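Side-chain contacts in Pbp related beta-lactamase (Pyrococcus abyssi, PDB 2QMI), which probably cleaves peptides as a self-compartmentalizing octameric hydrolase related to penicillin-binding proteins and serine beta-lactamases: residues D82-F87 with G169-K174; L67-L72 with H103-S108; E360-K365 with D411-Y416. One frame throughout, in Å; residues are numbered along the deposited sequence.

Contact 1: D82-F87 with G169-K174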
ATOM      1  N   ASP A  82      15.661  43.397  42.024  1.00 25.99           N
ATOM      2  CA  ASP A  82      15.466  44.374  40.947  1.00 27.01           C
ATOM      3  C   ASP A  82      14.591  43.880  39.796  1.00 27.18           C
ATOM      4  O   ASP A  82      14.696  42.729  39.368  1.00 27.52           O
ATOM      5  CB  ASP A  82      16.809  44.807  40.344  1.00 26.86           C
ATOM      6  CG  ASP A  82      17.603  45.704  41.258  1.00 27.43           C
ATOM      7  OD1 ASP A  82      16.993  46.542  41.956  1.00 28.11           O
ATOM      8  OD2 ASP A  82      18.845  45.583  41.259  1.00 27.69           O
ATOM      9  N   PRO A  83      13.728  44.759  39.262  1.00 27.20           N
ATOM     10  CA  PRO A  83      12.837  44.411  38.149  1.00 27.07           C
ATOM     11  C   PRO A  83      13.646  44.139  36.878  1.00 26.54           C
ATOM     12  O   PRO A  83      14.615  44.838  36.591  1.00 25.82           O
ATOM     13  CB  PRO A  83      11.962  45.653  38.004  1.00 27.30           C
ATOM     14  CG  PRO A  83      11.979  46.255  39.402  1.00 28.17           C
ATOM     15  CD  PRO A  83      13.424  46.105  39.772  1.00 27.32           C
ATOM     16  N   VAL A  84      13.241  43.127  36.120  1.00 25.79           N
ATOM     17  CA  VAL A  84      13.935  42.775  34.886  1.00 25.17           C
ATOM     18  C   VAL A  84      13.934  43.939  33.891  1.00 26.28           C
ATOM     19  O   VAL A  84      14.765  43.981  32.976  1.00 25.59           O
ATOM     20  CB  VAL A  84      13.283  41.544  34.220  1.00 23.71           C
ATOM     21  CG1 VAL A  84      14.037  41.169  32.950  1.00 20.54           C
ATOM     22  CG2 VAL A  84      13.256  40.382  35.207  1.00 21.58           C
ATOM     23  N   GLU A  85      12.998  44.874  34.072  1.00 27.12           N
ATOM     24  CA  GLU A  85      12.893  46.047  33.198  1.00 28.30           C
ATOM     25  C   GLU A  85      14.081  47.001  33.395  1.00 27.97           C
ATOM     26  O   GLU A  85      14.357  47.851  32.548  1.00 27.60           O
ATOM     27  CB  GLU A  85      11.578  46.807  33.455  1.00 28.72           C
ATOM     28  CG  GLU A  85      10.309  45.977  33.268  1.00 30.26           C
ATOM     29  CD  GLU A  85       9.033  46.815  33.342  1.00 31.51           C
ATOM     30  OE1 GLU A  85       9.011  47.808  34.119  1.00 31.96           O
ATOM     31  OE2 GLU A  85       8.050  46.473  32.635  1.00 30.69           O
ATOM     32  N   LYS A  86      14.786  46.868  34.512  1.00 28.21           N
ATOM     33  CA  LYS A  86      15.941  47.728  34.754  1.00 28.38           C
ATOM     34  C   LYS A  86      17.116  47.374  33.840  1.00 27.92           C
ATOM     35  O   LYS A  86      18.012  48.189  33.630  1.00 28.52           O
ATOM     36  CB  LYS A  86      16.392  47.621  36.211  1.00 29.06           C
ATOM     37  CG  LYS A  86      17.850  48.018  36.416  1.00 30.17           C
ATOM     38  CD  LYS A  86      18.262  48.024  37.884  1.00 32.36           C
ATOM     39  CE  LYS A  86      17.760  49.272  38.584  1.00 33.69           C
ATOM     40  NZ  LYS A  86      18.455  49.462  39.887  1.00 35.28           N
ATOM     41  N   PHE A  87      17.104  46.164  33.287  1.00 27.44           N
ATOM     42  CA  PHE A  87      18.200  45.698  32.432  1.00 26.20           C
ATOM     43  C   PHE A  87      17.774  45.289  31.024  1.00 26.61           C
ATOM     44  O   PHE A  87      18.604  45.233  30.111  1.00 26.68           O
ATOM     45  CB  PHE A  87      18.878  44.495  33.089  1.00 25.13           C
ATOM     46  CG  PHE A  87      19.151  44.677  34.551  1.00 24.85           C
ATOM     47  CD1 PHE A  87      20.271  45.377  34.982  1.00 25.13           C
ATOM     48  CD2 PHE A  87      18.270  44.171  35.500  1.00 25.90           C
ATOM     49  CE1 PHE A  87      20.515  45.571  36.337  1.00 24.49           C
ATOM     50  CE2 PHE A  87      18.503  44.364  36.866  1.00 25.89           C
ATOM     51  CZ  PHE A  87      19.628  45.066  37.282  1.00 25.10           C
ATOM     52  N   GLY A 169      20.574  35.663  30.979  1.00 20.56           N
ATOM     53  CA  GLY A 169      21.792  35.747  30.189  1.00 22.11           C
ATOM     54  C   GLY A 169      22.007  37.164  29.673  1.00 23.44           C
ATOM     55  O   GLY A 169      23.140  37.642  29.574  1.00 24.03           O
ATOM     56  N   LYS A 170      20.908  37.838  29.344  1.00 22.43           N
ATOM     57  CA  LYS A 170      20.953  39.204  28.838  1.00 22.97           C
ATOM     58  C   LYS A 170      21.265  40.178  29.976  1.00 23.35           C
ATOM     59  O   LYS A 170      21.951  41.179  29.783  1.00 22.11           O
ATOM     60  CB  LYS A 170      19.610  39.563  28.189  1.00 24.74           C
ATOM     61  CG  LYS A 170      19.579  40.936  27.519  1.00 26.55           C
ATOM     62  CD  LYS A 170      20.742  41.088  26.554  1.00 28.97           C
ATOM     63  CE  LYS A 170      20.706  40.035  25.465  1.00 31.29           C
ATOM     64  NZ  LYS A 170      21.975  40.045  24.663  1.00 34.59           N
ATOM     65  N   ILE A 171      20.746  39.883  31.163  1.00 23.10           N
ATOM     66  CA  ILE A 171      20.997  40.719  32.329  1.00 23.01           C
ATOM     67  C   ILE A 171      22.494  40.671  32.643  1.00 24.27           C
ATOM     68  O   ILE A 171      23.103  41.684  32.999  1.00 23.81           O
ATOM     69  CB  ILE A 171      20.177  40.224  33.539  1.00 21.54           C
ATOM     70  CG1 ILE A 171      18.700  40.545  33.306  1.00 20.62           C
ATOM     71  CG2 ILE A 171      20.677  40.871  34.818  1.00 21.80           C
ATOM     72  CD1 ILE A 171      17.781  40.122  34.411  1.00 20.34           C
ATOM     73  N   ILE A 172      23.085  39.493  32.487  1.00 24.38           N
ATOM     74  CA  ILE A 172      24.508  39.316  32.740  1.00 24.48           C
ATOM     75  C   ILE A 172      25.335  40.187  31.800  1.00 24.74           C
ATOM     76  O   ILE A 172      26.308  40.811  32.219  1.00 25.80           O
ATOM     77  CB  ILE A 172      24.906  37.839  32.573  1.00 24.21           C
ATOM     78  CG1 ILE A 172      24.372  37.042  33.770  1.00 23.73           C
ATOM     79  CG2 ILE A 172      26.415  37.707  32.405  1.00 23.43           C
ATOM     80  CD1 ILE A 172      24.637  35.546  33.702  1.00 22.79           C
ATOM     81  N   GLU A 173      24.945  40.240  30.532  1.00 24.79           N
ATOM     82  CA  GLU A 173      25.677  41.051  29.569  1.00 25.17           C
ATOM     83  C   GLU A 173      25.461  42.532  29.880  1.00 25.21           C
ATOM     84  O   GLU A 173      26.394  43.336  29.830  1.00 23.79           O
ATOM     85  CB  GLU A 173      25.208  40.748  28.142  1.00 25.54           C
ATOM     86  CG  GLU A 173      25.212  39.266  27.782  1.00 27.52           C
ATOM     87  CD  GLU A 173      25.072  39.028  26.288  1.00 27.56           C
ATOM     88  OE1 GLU A 173      24.279  39.747  25.643  1.00 29.18           O
ATOM     89  OE2 GLU A 173      25.746  38.117  25.762  1.00 27.43           O
ATOM     90  N   LYS A 174      24.219  42.881  30.201  1.00 24.17           N
ATOM     91  CA  LYS A 174      23.874  44.256  30.516  1.00 25.50           C
ATOM     92  C   LYS A 174      24.721  44.782  31.675  1.00 26.02           C
ATOM     93  O   LYS A 174      25.235  45.900  31.627  1.00 26.76           O
ATOM     94  CB  LYS A 174      22.388  44.352  30.880  1.00 27.36           C
ATOM     95  CG  LYS A 174      21.962  45.719  31.422  1.00 27.74           C
ATOM     96  CD  LYS A 174      22.081  46.803  30.359  1.00 28.86           C
ATOM     97  CE  LYS A 174      21.783  48.176  30.936  1.00 29.18           C
ATOM     98  NZ  LYS A 174      21.909  49.235  29.892  1.00 30.37           N
TER
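Phe87 lies between two aliphatic groups, with Ile171 of the helix on one face of its ring and its own neighbour Lys86 on the other. The gamma methyl Ile171 CG2 sits 4.0 Å above the ring plane, displaced toward the rim. On the opposite face, Lys86 CG lies over the ring centre, 3.5 Å from the plane. Lys174 comes in differently, its chain running at about a right angle to Phe87, with CG at the ring edge and in its plane. Lys174 CG is 3.7 Å from Phe87 CB and packs against the carbonyl Phe87 O at 3.6 Å. With CG anti to the backbone N (chi1 172°), Lys174 bends at chi2 (66°), and its methylenes rather than its ammonium group do the touching. The other branch of Ile171 touches Phe87 CB through CG1, 4.0 Å away, and its CD1 goes on to meet Val84 CG1 at 4.2 Å, the Val84 and Ile171 side chains roughly perpendicular. No hydrogen bond crosses the interface. The turn presenting Val84 and Phe87 is held from within by Phe87 N to Val84 O, 3.2 Å, while Leu78 touches both Phe87 and Ile171. The end of Lys170 leads away from the contact and pairs with Glu173 and Glu137. A loop leaving helix 61-74 is thus packed on helix 162-176, within the largely helical part of the penicillin-binding protein/beta-lactamase fold.

Contact 2: L67-L72 with H103-S108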
ATOM      1  N   LEU A  67      25.103  31.101  38.950  1.00 23.74           N
ATOM      2  CA  LEU A  67      26.333  31.408  39.662  1.00 25.38           C
ATOM      3  C   LEU A  67      26.841  32.781  39.232  1.00 25.59           C
ATOM      4  O   LEU A  67      27.219  33.604  40.073  1.00 27.22           O
ATOM      5  CB  LEU A  67      27.391  30.334  39.380  1.00 24.56           C
ATOM      6  CG  LEU A  67      28.711  30.412  40.162  1.00 24.99           C
ATOM      7  CD1 LEU A  67      28.444  30.347  41.665  1.00 23.82           C
ATOM      8  CD2 LEU A  67      29.609  29.262  39.745  1.00 23.54           C
ATOM      9  N   ALA A  68      26.847  33.029  37.926  1.00 25.49           N
ATOM     10  CA  ALA A  68      27.294  34.315  37.396  1.00 24.41           C
ATOM     11  C   ALA A  68      26.492  35.428  38.062  1.00 24.36           C
ATOM     12  O   ALA A  68      27.047  36.466  38.450  1.00 23.40           O
ATOM     13  CB  ALA A  68      27.094  34.363  35.892  1.00 24.64           C
ATOM     14  N   ILE A  69      25.188  35.200  38.196  1.00 22.72           N
ATOM     15  CA  ILE A  69      24.291  36.163  38.817  1.00 22.12           C
ATOM     16  C   ILE A  69      24.676  36.397  40.276  1.00 22.85           C
ATOM     17  O   ILE A  69      24.635  37.530  40.748  1.00 23.38           O
ATOM     18  CB  ILE A  69      22.819  35.683  38.765  1.00 21.73           C
ATOM     19  CG1 ILE A  69      22.303  35.717  37.322  1.00 22.59           C
ATOM     20  CG2 ILE A  69      21.952  36.547  39.675  1.00 20.56           C
ATOM     21  CD1 ILE A  69      22.165  37.115  36.709  1.00 23.84           C
ATOM     22  N   MET A  70      25.037  35.329  40.988  1.00 22.04           N
ATOM     23  CA  MET A  70      25.431  35.453  42.390  1.00 22.64           C
ATOM     24  C   MET A  70      26.680  36.311  42.506  1.00 22.13           C
ATOM     25  O   MET A  70      26.797  37.139  43.406  1.00 23.33           O
ATOM     26  CB  MET A  70      25.718  34.075  43.006  1.00 22.84           C
ATOM     27  CG  MET A  70      24.509  33.153  43.157  1.00 23.63           C
ATOM     28  SD  MET A  70      23.255  33.729  44.338  1.00 25.23           S
ATOM     29  CE  MET A  70      22.118  34.546  43.232  1.00 25.26           C
ATOM     30  N   LYS A  71      27.616  36.103  41.588  1.00 23.10           N
ATOM     31  CA  LYS A  71      28.867  36.846  41.588  1.00 23.31           C
ATOM     32  C   LYS A  71      28.605  38.342  41.434  1.00 23.91           C
ATOM     33  O   LYS A  71      29.032  39.150  42.266  1.00 21.94           O
ATOM     34  CB  LYS A  71      29.768  36.356  40.454  1.00 24.38           C
ATOM     35  CG  LYS A  71      31.220  36.791  40.597  1.00 25.48           C
ATOM     36  CD  LYS A  71      32.119  36.008  39.656  1.00 25.67           C
ATOM     37  CE  LYS A  71      33.571  36.407  39.829  1.00 27.56           C
ATOM     38  NZ  LYS A  71      33.751  37.857  39.555  1.00 28.40           N
ATOM     39  N   LEU A  72      27.886  38.699  40.375  1.00 23.68           N
ATOM     40  CA  LEU A  72      27.570  40.094  40.110  1.00 23.71           C
ATOM     41  C   LEU A  72      26.814  40.736  41.274  1.00 23.94           C
ATOM     42  O   LEU A  72      26.964  41.930  41.524  1.00 24.39           O
ATOM     43  CB  LEU A  72      26.758  40.210  38.815  1.00 22.59           C
ATOM     44  CG  LEU A  72      27.480  39.731  37.552  1.00 23.83           C
ATOM     45  CD1 LEU A  72      26.508  39.702  36.381  1.00 23.03           C
ATOM     46  CD2 LEU A  72      28.671  40.646  37.256  1.00 23.45           C
ATOM     47  N   HIS A 103      12.626  36.140  40.736  1.00 22.26           N
ATOM     48  CA  HIS A 103      11.519  35.421  40.111  1.00 21.12           C
ATOM     49  C   HIS A 103      12.013  34.554  38.948  1.00 21.49           C
ATOM     50  O   HIS A 103      11.637  33.386  38.838  1.00 21.92           O
ATOM     51  CB  HIS A 103      10.448  36.395  39.595  1.00 22.18           C
ATOM     52  CG  HIS A 103       9.741  37.159  40.675  1.00 23.32           C
ATOM     53  ND1 HIS A 103       9.299  36.570  41.841  1.00 23.87           N
ATOM     54  CD2 HIS A 103       9.374  38.459  40.751  1.00 23.52           C
ATOM     55  CE1 HIS A 103       8.694  37.475  42.590  1.00 23.58           C
ATOM     56  NE2 HIS A 103       8.724  38.631  41.951  1.00 24.39           N
ATOM     57  N   LEU A 104      12.851  35.124  38.086  1.00 19.72           N
ATOM     58  CA  LEU A 104      13.381  34.389  36.938  1.00 20.39           C
ATOM     59  C   LEU A 104      14.218  33.190  37.372  1.00 20.00           C
ATOM     60  O   LEU A 104      14.120  32.113  36.796  1.00 20.31           O
ATOM     61  CB  LEU A 104      14.237  35.304  36.053  1.00 18.20           C
ATOM     62  CG  LEU A 104      13.586  36.504  35.358  1.00 18.08           C
ATOM     63  CD1 LEU A 104      14.641  37.234  34.524  1.00 16.94           C
ATOM     64  CD2 LEU A 104      12.439  36.042  34.478  1.00 16.60           C
ATOM     65  N   LEU A 105      15.052  33.390  38.385  1.00 20.50           N
ATOM     66  CA  LEU A 105      15.906  32.321  38.897  1.00 20.52           C
ATOM     67  C   LEU A 105      15.082  31.150  39.422  1.00 19.73           C
ATOM     68  O   LEU A 105      15.487  29.993  39.306  1.00 20.49           O
ATOM     69  CB  LEU A 105      16.786  32.851  40.034  1.00 20.33           C
ATOM     70  CG  LEU A 105      17.934  33.805  39.707  1.00 20.19           C
ATOM     71  CD1 LEU A 105      18.448  34.444  40.998  1.00 21.07           C
ATOM     72  CD2 LEU A 105      19.043  33.043  38.990  1.00 20.48           C
ATOM     73  N   THR A 106      13.926  31.463  40.001  1.00 19.11           N
ATOM     74  CA  THR A 106      13.050  30.455  40.578  1.00 19.30           C
ATOM     75  C   THR A 106      11.896  29.999  39.684  1.00 19.92           C
ATOM     76  O   THR A 106      11.065  29.196  40.109  1.00 20.67           O
ATOM     77  CB  THR A 106      12.458  30.963  41.913  1.00 19.04           C
ATOM     78  OG1 THR A 106      11.792  32.211  41.693  1.00 19.92           O
ATOM     79  CG2 THR A 106      13.557  31.161  42.945  1.00 17.59           C
ATOM     80  N   HIS A 107      11.845  30.492  38.449  1.00 19.42           N
ATOM     81  CA  HIS A 107      10.769  30.131  37.535  1.00 19.22           C
ATOM     82  C   HIS A 107       9.437  30.462  38.184  1.00 20.12           C
ATOM     83  O   HIS A 107       8.502  29.664  38.121  1.00 20.39           O
ATOM     84  CB  HIS A 107      10.794  28.636  37.215  1.00 19.24           C
ATOM     85  CG  HIS A 107      12.049  28.178  36.546  1.00 19.06           C
ATOM     86  ND1 HIS A 107      12.375  28.524  35.253  1.00 18.80           N
ATOM     87  CD2 HIS A 107      13.056  27.389  36.990  1.00 18.46           C
ATOM     88  CE1 HIS A 107      13.529  27.968  34.929  1.00 19.67           C
ATOM     89  NE2 HIS A 107      13.963  27.274  35.966  1.00 19.39           N
ATOM     90  N   SER A 108       9.359  31.630  38.817  1.00 21.27           N
ATOM     91  CA  SER A 108       8.133  32.067  39.482  1.00 22.53           C
ATOM     92  C   SER A 108       7.561  33.387  38.943  1.00 22.37           C
ATOM     93  O   SER A 108       6.712  34.004  39.593  1.00 23.34           O
ATOM     94  CB  SER A 108       8.364  32.190  40.999  1.00 21.96           C
ATOM     95  OG  SER A 108       9.249  33.244  41.322  1.00 21.53           O
TER
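Leu105 CD1 is the methyl on which this contact turns, meeting Ile69 CG2 and Met70 CE, each at 4.3 Å. Ile69 offers a gamma methyl from a CB directed at Leu105. Met70 starts out beside the line of contact, and two successive bends (chi1 -67°, chi2 -66°) carry its terminal methyl inward. These two approaches are the whole direct interface, with no hydrogen bond across it; the closest CA pair, Ile69 and Leu105, is 9.2 Å apart, and the helices meet through side-chain ends alone. This methyl cluster is the packed, buried part of the contact, and neighbours close round it: Tyr286 touches both Met70 and Leu105, Leu168 of helix 162-176 packs on Leu105, and Ile172 on Ile69. Ser59, just ahead of helix 61-74, and Lys62 in its first turn fit the SxxK motif of penicillin-recognising serine enzymes, with Tyr160 probably part of the same site.

Away from the methyls, helix 101-105 ends in a Schellman motif, His107 having positive phi (56°) and Ser108 N binding His103 O at 2.9 Å. Thr106 OG1 and Ser108 OG, 2.8 Å apart, gather near the same carbonyl. The reversal brings the His107 ring among aromatic neighbours, including Tyr160 and Tyr165, and Tyr165 OH bonds to Leu105 O. The loose side, by contrast, lies at the outer parts of both segments, where solvent reaches. His103 is partly exposed, its ND1 only weakly linked to Ser108 OG at 3.4 Å, and Lys71, also partly exposed on the other helix, pairs with Glu75.

Contact 3: E360-K365 with D411-Y416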
ATOM      1  N   GLU A 360       9.770  -0.291  37.460  1.00 26.33           N
ATOM      2  CA  GLU A 360       9.987  -0.669  36.066  1.00 27.44           C
ATOM      3  C   GLU A 360      10.150  -2.176  35.918  1.00 27.74           C
ATOM      4  O   GLU A 360       9.656  -2.772  34.957  1.00 27.29           O
ATOM      5  CB  GLU A 360      11.234   0.001  35.498  1.00 29.58           C
ATOM      6  CG  GLU A 360      11.390  -0.202  33.991  1.00 32.60           C
ATOM      7  CD  GLU A 360      12.841  -0.313  33.559  1.00 34.76           C
ATOM      8  OE1 GLU A 360      13.477  -1.330  33.932  1.00 36.13           O
ATOM      9  OE2 GLU A 360      13.340   0.606  32.852  1.00 35.20           O
ATOM     10  N   ARG A 361      10.870  -2.782  36.862  1.00 27.74           N
ATOM     11  CA  ARG A 361      11.110  -4.220  36.834  1.00 27.43           C
ATOM     12  C   ARG A 361       9.832  -5.002  37.106  1.00 26.63           C
ATOM     13  O   ARG A 361       9.541  -5.972  36.415  1.00 26.06           O
ATOM     14  CB  ARG A 361      12.179  -4.609  37.865  1.00 25.86           C
ATOM     15  CG  ARG A 361      12.436  -6.114  37.940  1.00 27.91           C
ATOM     16  CD  ARG A 361      13.606  -6.449  38.870  1.00 28.62           C
ATOM     17  NE  ARG A 361      13.509  -5.732  40.143  1.00 29.32           N
ATOM     18  CZ  ARG A 361      12.635  -6.010  41.104  1.00 29.49           C
ATOM     19  NH1 ARG A 361      11.775  -7.005  40.954  1.00 30.08           N
ATOM     20  NH2 ARG A 361      12.605  -5.275  42.210  1.00 30.39           N
ATOM     21  N   ILE A 362       9.070  -4.578  38.112  1.00 26.57           N
ATOM     22  CA  ILE A 362       7.819  -5.255  38.456  1.00 26.55           C
ATOM     23  C   ILE A 362       6.785  -5.138  37.333  1.00 25.87           C
ATOM     24  O   ILE A 362       6.119  -6.112  36.997  1.00 26.71           O
ATOM     25  CB  ILE A 362       7.208  -4.690  39.767  1.00 26.69           C
ATOM     26  CG1 ILE A 362       8.214  -4.826  40.921  1.00 27.09           C
ATOM     27  CG2 ILE A 362       5.925  -5.433  40.110  1.00 26.76           C
ATOM     28  CD1 ILE A 362       8.836  -6.202  41.031  1.00 27.12           C
ATOM     29  N   LEU A 363       6.654  -3.949  36.749  1.00 26.02           N
ATOM     30  CA  LEU A 363       5.703  -3.735  35.662  1.00 26.01           C
ATOM     31  C   LEU A 363       6.040  -4.554  34.419  1.00 27.43           C
ATOM     32  O   LEU A 363       5.136  -4.982  33.694  1.00 27.11           O
ATOM     33  CB  LEU A 363       5.649  -2.260  35.284  1.00 24.74           C
ATOM     34  CG  LEU A 363       5.012  -1.335  36.322  1.00 26.38           C
ATOM     35  CD1 LEU A 363       5.287   0.124  35.946  1.00 25.76           C
ATOM     36  CD2 LEU A 363       3.506  -1.614  36.407  1.00 25.43           C
ATOM     37  N   LYS A 364       7.330  -4.764  34.159  1.00 26.57           N
ATOM     38  CA  LYS A 364       7.730  -5.541  32.986  1.00 27.53           C
ATOM     39  C   LYS A 364       7.144  -6.943  33.036  1.00 26.69           C
ATOM     40  O   LYS A 364       6.907  -7.558  32.002  1.00 25.38           O
ATOM     41  CB  LYS A 364       9.253  -5.664  32.876  1.00 27.38           C
ATOM     42  CG  LYS A 364       9.966  -4.496  32.210  1.00 29.98           C
ATOM     43  CD  LYS A 364      11.258  -4.986  31.519  1.00 30.86           C
ATOM     44  CE  LYS A 364      12.138  -3.842  31.012  1.00 31.29           C
ATOM     45  NZ  LYS A 364      12.897  -3.176  32.112  1.00 31.79           N
ATOM     46  N   LYS A 365       6.918  -7.443  34.246  1.00 27.40           N
ATOM     47  CA  LYS A 365       6.369  -8.782  34.436  1.00 28.04           C
ATOM     48  C   LYS A 365       4.910  -8.920  33.987  1.00 27.66           C
ATOM     49  O   LYS A 365       4.446 -10.013  33.663  1.00 29.51           O
ATOM     50  CB  LYS A 365       6.450  -9.175  35.913  1.00 29.15           C
ATOM     51  CG  LYS A 365       7.834  -9.125  36.551  1.00 30.49           C
ATOM     52  CD  LYS A 365       7.731  -9.641  37.990  1.00 30.80           C
ATOM     53  CE  LYS A 365       9.058  -9.600  38.748  1.00 31.81           C
ATOM     54  NZ  LYS A 365       8.851 -10.056  40.164  1.00 30.23           N
ATOM     55  N   ASP A 411       4.892  -9.417  43.893  1.00 28.45           N
ATOM     56  CA  ASP A 411       3.980 -10.456  43.417  1.00 29.02           C
ATOM     57  C   ASP A 411       2.570  -9.941  43.195  1.00 28.47           C
ATOM     58  O   ASP A 411       1.675 -10.720  42.851  1.00 28.32           O
ATOM     59  CB  ASP A 411       3.911 -11.547  44.472  1.00 30.68           C
ATOM     60  CG  ASP A 411       3.533 -10.982  45.831  1.00 32.89           C
ATOM     61  OD1 ASP A 411       4.199 -10.011  46.252  1.00 33.83           O
ATOM     62  OD2 ASP A 411       2.573 -11.476  46.470  1.00 34.34           O
ATOM     63  N   PHE A 412       2.365  -8.642  43.392  1.00 26.99           N
ATOM     64  CA  PHE A 412       1.025  -8.080  43.267  1.00 26.41           C
ATOM     65  C   PHE A 412       0.995  -6.628  42.801  1.00 26.65           C
ATOM     66  O   PHE A 412       1.697  -5.777  43.354  1.00 26.84           O
ATOM     67  CB  PHE A 412       0.339  -8.187  44.635  1.00 26.39           C
ATOM     68  CG  PHE A 412      -1.084  -7.721  44.650  1.00 28.22           C
ATOM     69  CD1 PHE A 412      -2.063  -8.405  43.931  1.00 28.11           C
ATOM     70  CD2 PHE A 412      -1.452  -6.609  45.394  1.00 28.45           C
ATOM     71  CE1 PHE A 412      -3.397  -7.984  43.957  1.00 29.22           C
ATOM     72  CE2 PHE A 412      -2.781  -6.177  45.430  1.00 30.13           C
ATOM     73  CZ  PHE A 412      -3.757  -6.866  44.708  1.00 28.94           C
ATOM     74  N   ILE A 413       0.173  -6.350  41.793  1.00 25.48           N
ATOM     75  CA  ILE A 413       0.004  -4.997  41.275  1.00 26.52           C
ATOM     76  C   ILE A 413      -1.494  -4.705  41.176  1.00 27.20           C
ATOM     77  O   ILE A 413      -2.220  -5.413  40.482  1.00 26.25           O
ATOM     78  CB  ILE A 413       0.623  -4.824  39.863  1.00 27.02           C
ATOM     79  CG1 ILE A 413       2.132  -5.070  39.918  1.00 26.59           C
ATOM     80  CG2 ILE A 413       0.338  -3.413  39.334  1.00 25.68           C
ATOM     81  CD1 ILE A 413       2.790  -5.077  38.562  1.00 27.27           C
ATOM     82  N   LYS A 414      -1.958  -3.676  41.883  1.00 27.90           N
ATOM     83  CA  LYS A 414      -3.367  -3.309  41.833  1.00 27.68           C
ATOM     84  C   LYS A 414      -3.483  -2.010  41.041  1.00 29.01           C
ATOM     85  O   LYS A 414      -2.821  -1.025  41.362  1.00 30.42           O
ATOM     86  CB  LYS A 414      -3.922  -3.121  43.246  1.00 29.29           C
ATOM     87  CG  LYS A 414      -5.404  -2.806  43.290  1.00 30.42           C
ATOM     88  CD  LYS A 414      -5.952  -2.858  44.712  1.00 32.24           C
ATOM     89  CE  LYS A 414      -7.466  -2.700  44.727  1.00 33.07           C
ATOM     90  NZ  LYS A 414      -8.037  -2.808  46.102  1.00 33.72           N
ATOM     91  N   CYS A 415      -4.300  -2.018  39.994  1.00 28.85           N
ATOM     92  CA  CYS A 415      -4.484  -0.836  39.163  1.00 29.76           C
ATOM     93  C   CYS A 415      -5.947  -0.447  39.143  1.00 29.65           C
ATOM     94  O   CYS A 415      -6.804  -1.191  39.624  1.00 29.71           O
ATOM     95  CB  CYS A 415      -4.047  -1.103  37.722  1.00 29.14           C
ATOM     96  SG  CYS A 415      -2.376  -1.691  37.549  1.00 29.94           S
ATOM     97  N   TYR A 416      -6.228   0.718  38.574  1.00 29.14           N
ATOM     98  CA  TYR A 416      -7.598   1.197  38.476  1.00 29.32           C
ATOM     99  C   TYR A 416      -7.709   2.070  37.250  1.00 29.51           C
ATOM    100  O   TYR A 416      -6.724   2.662  36.800  1.00 29.42           O
ATOM    101  CB  TYR A 416      -7.979   2.003  39.721  1.00 30.16           C
ATOM    102  CG  TYR A 416      -7.300   3.351  39.826  1.00 31.11           C
ATOM    103  CD1 TYR A 416      -7.816   4.467  39.164  1.00 31.25           C
ATOM    104  CD2 TYR A 416      -6.139   3.512  40.585  1.00 32.47           C
ATOM    105  CE1 TYR A 416      -7.198   5.713  39.257  1.00 32.16           C
ATOM    106  CE2 TYR A 416      -5.507   4.762  40.685  1.00 33.36           C
ATOM    107  CZ  TYR A 416      -6.048   5.855  40.016  1.00 33.27           C
ATOM    108  OH  TYR A 416      -5.441   7.092  40.110  1.00 33.93           O
TER
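Ile413 CD1 presses on Ile362 CG2 at 3.5 Å, a close methyl contact where helix 355-364 packs against an antiparallel eight-stranded barrel, probably lipocalin-like. Ile413 CG1 is also near that methyl, 3.8 Å from Ile362 CG2, so Ile362 CG2 meets the last two carbons of Ile413, the two side chains slanting across each other. Leu363 comes to the same tip at about a right angle, with CD2 at 4.1 Å from Ile413 CD1. The extended end of Ile413 (chi2 173°) is what carries its delta methyl to the helix, where it also touches the backbone carbonyl Ile362 O at 3.8 Å. All three side chains are buried, and no hydrogen bond joins the segments.

Next outward, strand 412-419 is fixed by backbone bonds of Ile413 with Phe428 and of Lys414 with Val407, and Phe428 and Val366 pack on Ile413. The helix is tied to the loop before the strand by a salt bridge from Arg361 to Glu410. On its outer side Lys364 NZ meets Glu360 OE1 at 2.7 Å, and both pair with helix 3-16, through Glu16 and Lys13. Further along the strand, Tyr416 OH hydrogen-bonds to Tyr416 OH of a second subunit.

Contacts 1 and 2 share one helical region. Their centres are 11 Å apart, their segments alternate along the chain, and they touch where Ile172 packs on Ala68 and Val84 on Leu104. Contact 1 is its outer part, mixing a phenyl ring with lysine methylenes near the surface; contact 2 is its buried part, purely methyl to methyl. Contact 3 stands apart, about 42 Å centre to centre from contact 2 and on the other side of the chain's centre, in the octamerisation domain. It too is buried and aliphatic, but joins helix to strand, where contact 1 joins a loop to a helix and contact 2 two helices, and it alone has a segment that reaches another subunit.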